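Local coordinates for amidohydrolase 3 domain-containing protein (Pyrococcus horikoshii, PDB 3IGH) that is of unknown specific function but probably hydrolyses carbon-nitrogen bonds other than peptide bonds, as a metal-dependent member of the amidohydrolase family, at residues M79-L91 with I103-P117. Numbering follows the deposited sequence. Where two conformers were deposited one is given.
Sequences MVDLRGAKSIEEL and IFGFGWDQDELGEWP. With SO4 (sulfate ion), chain I.
Phe-106 carries the sheet-face packing against Met-79, Asp-81 and Arg-83, and can be traced outward. Its CB meets Met-79 SD at 3.9 Å; that sulfur, 4.9 Å from the Phe-106 ring centroid, makes an oblique Met-aromatic contact. CD2 lies 3.5 Å from Val-80 O, oblique to the ring, and packs against Met-79 CB at the ring edge; CE2 rests on Asp-81 CA, and CZ ends 3.6 Å from Asp-81 OD1. A chi1 of 78° sets CG between backbone N and carbonyl carbon, bringing the ring across strand 80-81. The strands pair in parallel through the N-H...O hydrogen bonds Val-80 N to Phe-104 O (2.9 Å, 170°), Phe-106 N to Val-80 O and Leu-82 N to Phe-106 O; helix 88-96 links them in the chain, a beta-alpha-beta unit at the edge of a mixed sheet. CE1 lies over one face of the Arg-83 guanidinium, whose plane is tilted 50° from the ring. Arg-83 grips Asp-81 side-on, a salt bridge in which NE bonds OD1 and NH2 lies 2.8 Å from OD2; OD1 also takes Arg-83 N, an Asx turn. With an alanine in place of Asp-81, the guanidinium would probably lose its carboxylate mate and be free to swing off the ring. Beyond the strands, Leu-113 CD2 packs 3.4 Å from Ala-85 O.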
loop_
_atom_site.group_PDB
_atom_site.type_symbol
_atom_site.label_atom_id
_atom_site.label_comp_id
_atom_site.label_asym_id
_atom_site.label_seq_id
_atom_site.Cartn_x
_atom_site.Cartn_y
_atom_site.Cartn_z
ATOM N N MET A 79 15.276 25.675 -9.300
ATOM C CA MET A 79 14.891 26.931 -9.951
ATOM C C MET A 79 16.044 27.935 -9.981
ATOM O O MET A 79 16.932 27.901 -9.129
ATOM C CB MET A 79 13.704 27.572 -9.221
ATOM C CG MET A 79 12.340 27.201 -9.750
ATOM S SD MET A 79 11.034 28.068 -8.856
ATOM C CE MET A 79 9.637 27.760 -9.917
ATOM N N VAL A 80 16.011 28.827 -10.969
ATOM C CA VAL A 80 16.921 29.966 -11.015
ATOM C C VAL A 80 16.426 31.058 -10.061
ATOM O O VAL A 80 15.277 31.514 -10.146
ATOM C CB VAL A 80 17.075 30.532 -12.458
ATOM C CG1 VAL A 80 18.084 31.678 -12.488
ATOM C CG2 VAL A 80 17.525 29.436 -13.420
ATOM N N ASP A 81 17.306 31.467 -9.153
ATOM C CA ASP A 81 17.004 32.502 -8.172
ATOM C C ASP A 81 17.276 33.885 -8.784
ATOM O O ASP A 81 18.427 34.245 -9.040
ATOM C CB ASP A 81 17.859 32.270 -6.917
ATOM C CG ASP A 81 17.446 33.142 -5.739
ATOM O OD1 ASP A 81 16.599 34.048 -5.899
ATOM O OD2 ASP A 81 17.977 32.910 -4.633
ATOM N N LEU A 82 16.206 34.652 -8.992
ATOM C CA LEU A 82 16.289 35.978 -9.603
ATOM C C LEU A 82 16.136 37.115 -8.593
ATOM O O LEU A 82 16.046 38.284 -8.978
ATOM C CB LEU A 82 15.247 36.130 -10.720
ATOM C CG LEU A 82 15.223 35.068 -11.826
ATOM C CD1 LEU A 82 13.965 35.226 -12.677
ATOM C CD2 LEU A 82 16.480 35.122 -12.691
ATOM N N ARG A 83 16.103 36.774 -7.306
ATOM C CA ARG A 83 16.012 37.786 -6.256
ATOM C C ARG A 83 17.262 38.652 -6.282
ATOM O O ARG A 83 18.375 38.142 -6.402
ATOM C CB ARG A 83 15.864 37.137 -4.881
ATOM C CG ARG A 83 14.523 36.468 -4.656
ATOM C CD ARG A 83 14.485 35.788 -3.305
ATOM N NE ARG A 83 15.481 34.725 -3.219
ATOM C CZ ARG A 83 15.638 33.933 -2.166
ATOM N NH1 ARG A 83 14.869 34.082 -1.099
ATOM N NH2 ARG A 83 16.564 32.987 -2.181
ATOM N N GLY A 84 17.064 39.962 -6.215
ATOM C CA GLY A 84 18.183 40.892 -6.232
ATOM C C GLY A 84 18.783 41.211 -7.593
ATOM O O GLY A 84 19.748 41.974 -7.661
ATOM N N ALA A 85 18.240 40.632 -8.669
ATOM C CA ALA A 85 18.683 40.958 -10.033
ATOM C C ALA A 85 18.333 42.413 -10.342
ATOM O O ALA A 85 17.188 42.840 -10.168
ATOM C CB ALA A 85 18.056 40.017 -11.064
ATOM N N LYS A 86 19.338 43.170 -10.774
ATOM C CA LYS A 86 19.228 44.622 -10.868
ATOM C C LYS A 86 19.011 45.153 -12.284
ATOM O O LYS A 86 18.819 46.357 -12.466
ATOM C CB LYS A 86 20.453 45.288 -10.226
ATOM C CG LYS A 86 20.535 45.142 -8.702
ATOM C CD LYS A 86 19.320 45.755 -7.996
ATOM C CE LYS A 86 19.502 45.776 -6.484
ATOM N NZ LYS A 86 19.531 44.411 -5.891
ATOM N N SER A 87 19.042 44.257 -13.271
ATOM C CA SER A 87 18.807 44.608 -14.679
ATOM C C SER A 87 18.297 43.406 -15.459
ATOM O O SER A 87 18.489 42.267 -15.031
ATOM C CB SER A 87 20.098 45.104 -15.332
ATOM O OG SER A 87 21.100 44.101 -15.288
ATOM N N ILE A 88 17.669 43.666 -16.610
ATOM C CA ILE A 88 17.272 42.608 -17.546
ATOM C C ILE A 88 18.492 41.774 -17.937
ATOM O O ILE A 88 18.426 40.542 -17.963
ATOM C CB ILE A 88 16.547 43.180 -18.806
ATOM C CG1 ILE A 88 15.247 43.904 -18.419
ATOM C CG2 ILE A 88 16.263 42.086 -19.850
ATOM C CD1 ILE A 88 14.262 43.089 -17.575
ATOM N N GLU A 89 19.612 42.456 -18.190
ATOM C CA GLU A 89 20.894 41.820 -18.515
ATOM C C GLU A 89 21.308 40.773 -17.473
ATOM O O GLU A 89 21.671 39.649 -17.830
ATOM C CB GLU A 89 21.984 42.898 -18.696
ATOM C CG GLU A 89 23.413 42.381 -18.938
ATOM C CD GLU A 89 24.245 42.269 -17.656
ATOM O OE1 GLU A 89 24.277 43.239 -16.865
ATOM O OE2 GLU A 89 24.872 41.206 -17.444
ATOM N N GLU A 90 21.244 41.159 -16.198
ATOM C CA GLU A 90 21.595 40.276 -15.087
ATOM C C GLU A 90 20.631 39.082 -15.027
ATOM O O GLU A 90 21.053 37.941 -14.825
ATOM C CB GLU A 90 21.566 41.055 -13.767
ATOM C CG GLU A 90 22.831 40.935 -12.909
ATOM C CD GLU A 90 22.822 39.744 -11.964
ATOM O OE1 GLU A 90 22.992 39.950 -10.744
ATOM O OE2 GLU A 90 22.660 38.598 -12.428
ATOM N N LEU A 91 19.344 39.367 -15.214
ATOM C CA LEU A 91 18.285 38.358 -15.219
ATOM C C LEU A 91 18.507 37.298 -16.307
ATOM O O LEU A 91 18.428 36.100 -16.023
ATOM C CB LEU A 91 16.918 39.046 -15.352
ATOM C CG LEU A 91 15.600 38.266 -15.362
ATOM C CD1 LEU A 91 14.554 38.988 -14.533
ATOM C CD2 LEU A 91 15.091 38.060 -16.792
ATOM N N ILE A 103 13.433 26.001 -18.161
ATOM C CA ILE A 103 14.082 26.859 -17.183
ATOM C C ILE A 103 13.024 27.584 -16.366
ATOM O O ILE A 103 12.318 28.458 -16.874
ATOM C CB ILE A 103 15.065 27.865 -17.845
ATOM C CG1 ILE A 103 16.059 27.134 -18.768
ATOM C CG2 ILE A 103 15.794 28.687 -16.780
ATOM C CD1 ILE A 103 16.902 26.035 -18.090
ATOM N N PHE A 104 12.904 27.183 -15.105
ATOM C CA PHE A 104 11.983 27.813 -14.167
ATOM C C PHE A 104 12.775 28.776 -13.288
ATOM O O PHE A 104 13.872 28.453 -12.831
ATOM C CB PHE A 104 11.282 26.766 -13.289
ATOM C CG PHE A 104 10.258 25.930 -14.015
ATOM C CD1 PHE A 104 9.010 26.458 -14.343
ATOM C CD2 PHE A 104 10.530 24.604 -14.339
ATOM C CE1 PHE A 104 8.054 25.681 -15.001
ATOM C CE2 PHE A 104 9.581 23.816 -14.997
ATOM C CZ PHE A 104 8.340 24.359 -15.328
ATOM N N GLY A 105 12.216 29.959 -13.065
ATOM C CA GLY A 105 12.848 30.954 -12.221
ATOM C C GLY A 105 11.851 31.582 -11.274
ATOM O O GLY A 105 10.639 31.448 -11.458
ATOM N N PHE A 106 12.360 32.285 -10.268
ATOM C CA PHE A 106 11.496 32.928 -9.273
ATOM C C PHE A 106 12.183 34.151 -8.674
ATOM O O PHE A 106 13.412 34.256 -8.688
ATOM C CB PHE A 106 11.113 31.939 -8.146
ATOM C CG PHE A 106 12.205 31.728 -7.119
ATOM C CD1 PHE A 106 12.214 32.458 -5.925
ATOM C CD2 PHE A 106 13.224 30.810 -7.347
ATOM C CE1 PHE A 106 13.231 32.283 -4.988
ATOM C CE2 PHE A 106 14.231 30.617 -6.410
ATOM C CZ PHE A 106 14.240 31.360 -5.231
ATOM N N GLY A 107 11.373 35.052 -8.125
ATOM C CA GLY A 107 11.882 36.098 -7.253
ATOM C C GLY A 107 12.242 37.436 -7.868
ATOM O O GLY A 107 12.728 38.313 -7.153
ATOM N N TRP A 108 12.011 37.617 -9.170
ATOM C CA TRP A 108 12.322 38.911 -9.800
ATOM C C TRP A 108 11.347 39.988 -9.353
ATOM O O TRP A 108 10.225 39.695 -8.945
ATOM C CB TRP A 108 12.377 38.825 -11.344
ATOM C CG TRP A 108 11.072 38.446 -12.010
ATOM C CD1 TRP A 108 10.712 37.195 -12.422
ATOM C CD2 TRP A 108 9.971 39.310 -12.348
ATOM N NE1 TRP A 108 9.459 37.219 -12.973
ATOM C CE2 TRP A 108 8.983 38.503 -12.956
ATOM C CE3 TRP A 108 9.723 40.682 -12.202
ATOM C CZ2 TRP A 108 7.763 39.021 -13.408
ATOM C CZ3 TRP A 108 8.511 41.193 -12.651
ATOM C CH2 TRP A 108 7.548 40.367 -13.251
ATOM N N ASP A 109 11.773 41.245 -9.463
ATOM C CA ASP A 109 10.958 42.374 -9.051
ATOM C C ASP A 109 11.277 43.529 -9.994
ATOM O O ASP A 109 12.450 43.890 -10.141
ATOM C CB ASP A 109 11.314 42.750 -7.598
ATOM C CG ASP A 109 10.496 43.923 -7.048
ATOM O OD1 ASP A 109 9.653 44.525 -7.756
ATOM O OD2 ASP A 109 10.690 44.239 -5.856
ATOM N N GLN A 110 10.234 44.114 -10.595
ATOM C CA GLN A 110 10.409 45.237 -11.530
ATOM C C GLN A 110 11.022 46.458 -10.839
ATOM O O GLN A 110 11.683 47.263 -11.485
ATOM C CB GLN A 110 9.098 45.604 -12.255
ATOM C CG GLN A 110 7.984 46.239 -11.398
ATOM C CD GLN A 110 7.083 45.215 -10.722
ATOM O OE1 GLN A 110 7.458 44.054 -10.537
ATOM N NE2 GLN A 110 5.881 45.645 -10.357
ATOM N N ASP A 111 10.812 46.572 -9.526
ATOM C CA ASP A 111 11.393 47.658 -8.724
ATOM C C ASP A 111 12.918 47.571 -8.627
ATOM O O ASP A 111 13.606 48.596 -8.570
ATOM C CB ASP A 111 10.753 47.694 -7.334
ATOM C CG ASP A 111 9.320 48.198 -7.365
ATOM O OD1 ASP A 111 8.888 48.719 -8.421
ATOM O OD2 ASP A 111 8.628 48.084 -6.332
ATOM N N GLU A 112 13.440 46.348 -8.626
ATOM C CA GLU A 112 14.887 46.108 -8.640
ATOM C C GLU A 112 15.480 46.181 -10.045
ATOM O O GLU A 112 16.595 46.675 -10.238
ATOM C CB GLU A 112 15.208 44.742 -8.028
ATOM C CG GLU A 112 14.835 44.605 -6.548
ATOM C CD GLU A 112 15.233 43.250 -5.965
ATOM O OE1 GLU A 112 16.085 43.226 -5.055
ATOM O OE2 GLU A 112 14.702 42.212 -6.420
ATOM N N LEU A 113 14.729 45.669 -11.016
ATOM C CA LEU A 113 15.161 45.588 -12.410
ATOM C C LEU A 113 15.134 46.950 -13.110
ATOM O O LEU A 113 15.963 47.225 -13.978
ATOM C CB LEU A 113 14.249 44.617 -13.176
ATOM C CG LEU A 113 14.271 43.127 -12.805
ATOM C CD1 LEU A 113 13.104 42.404 -13.466
ATOM C CD2 LEU A 113 15.596 42.496 -13.185
ATOM N N GLY A 114 14.180 47.790 -12.723
ATOM C CA GLY A 114 13.959 49.073 -13.385
ATOM C C GLY A 114 12.784 49.061 -14.345
ATOM O O GLY A 114 12.311 50.119 -14.781
ATOM N N GLU A 115 12.308 47.852 -14.646
ATOM C CA GLU A 115 11.341 47.587 -15.712
ATOM C C GLU A 115 10.864 46.129 -15.615
ATOM O O GLU A 115 11.510 45.306 -14.971
ATOM C CB GLU A 115 11.992 47.832 -17.083
ATOM C CG GLU A 115 13.308 47.082 -17.298
ATOM C CD GLU A 115 13.943 47.353 -18.657
ATOM O OE1 GLU A 115 15.189 47.352 -18.740
ATOM O OE2 GLU A 115 13.205 47.562 -19.646
ATOM N N TRP A 116 9.743 45.815 -16.260
ATOM C CA TRP A 116 9.234 44.440 -16.310
ATOM C C TRP A 116 10.015 43.606 -17.322
ATOM O O TRP A 116 10.390 44.112 -18.384
ATOM C CB TRP A 116 7.754 44.437 -16.685
ATOM C CG TRP A 116 6.828 44.880 -15.590
ATOM C CD1 TRP A 116 6.736 46.130 -15.038
ATOM C CD2 TRP A 116 5.835 44.081 -14.936
ATOM N NE1 TRP A 116 5.755 46.154 -14.074
ATOM C CE2 TRP A 116 5.185 44.911 -13.991
ATOM C CE3 TRP A 116 5.432 42.742 -15.052
ATOM C CZ2 TRP A 116 4.157 44.442 -13.163
ATOM C CZ3 TRP A 116 4.405 42.279 -14.235
ATOM C CH2 TRP A 116 3.779 43.127 -13.304
ATOM N N PRO A 117 10.274 42.321 -17.006
ATOM C CA PRO A 117 10.850 41.481 -18.055
ATOM C C PRO A 117 9.760 41.094 -19.056
ATOM O O PRO A 117 8.570 41.155 -18.730
ATOM C CB PRO A 117 11.402 40.265 -17.295
ATOM C CG PRO A 117 10.695 40.248 -15.993
ATOM C CD PRO A 117 10.067 41.586 -15.742
HETATM S S SO4 I . 4.384 48.742 -11.548
HETATM O O1 SO4 I . 5.178 49.083 -12.730
HETATM O O2 SO4 I . 3.464 49.834 -11.236
HETATM O O3 SO4 I . 3.618 47.527 -11.818
HETATM O O4 SO4 I . 5.269 48.527 -10.405
HETATM O O HOH W 1 14.779 41.421 -9.408
HETATM O O HOH W 2 17.118 46.489 -16.980
#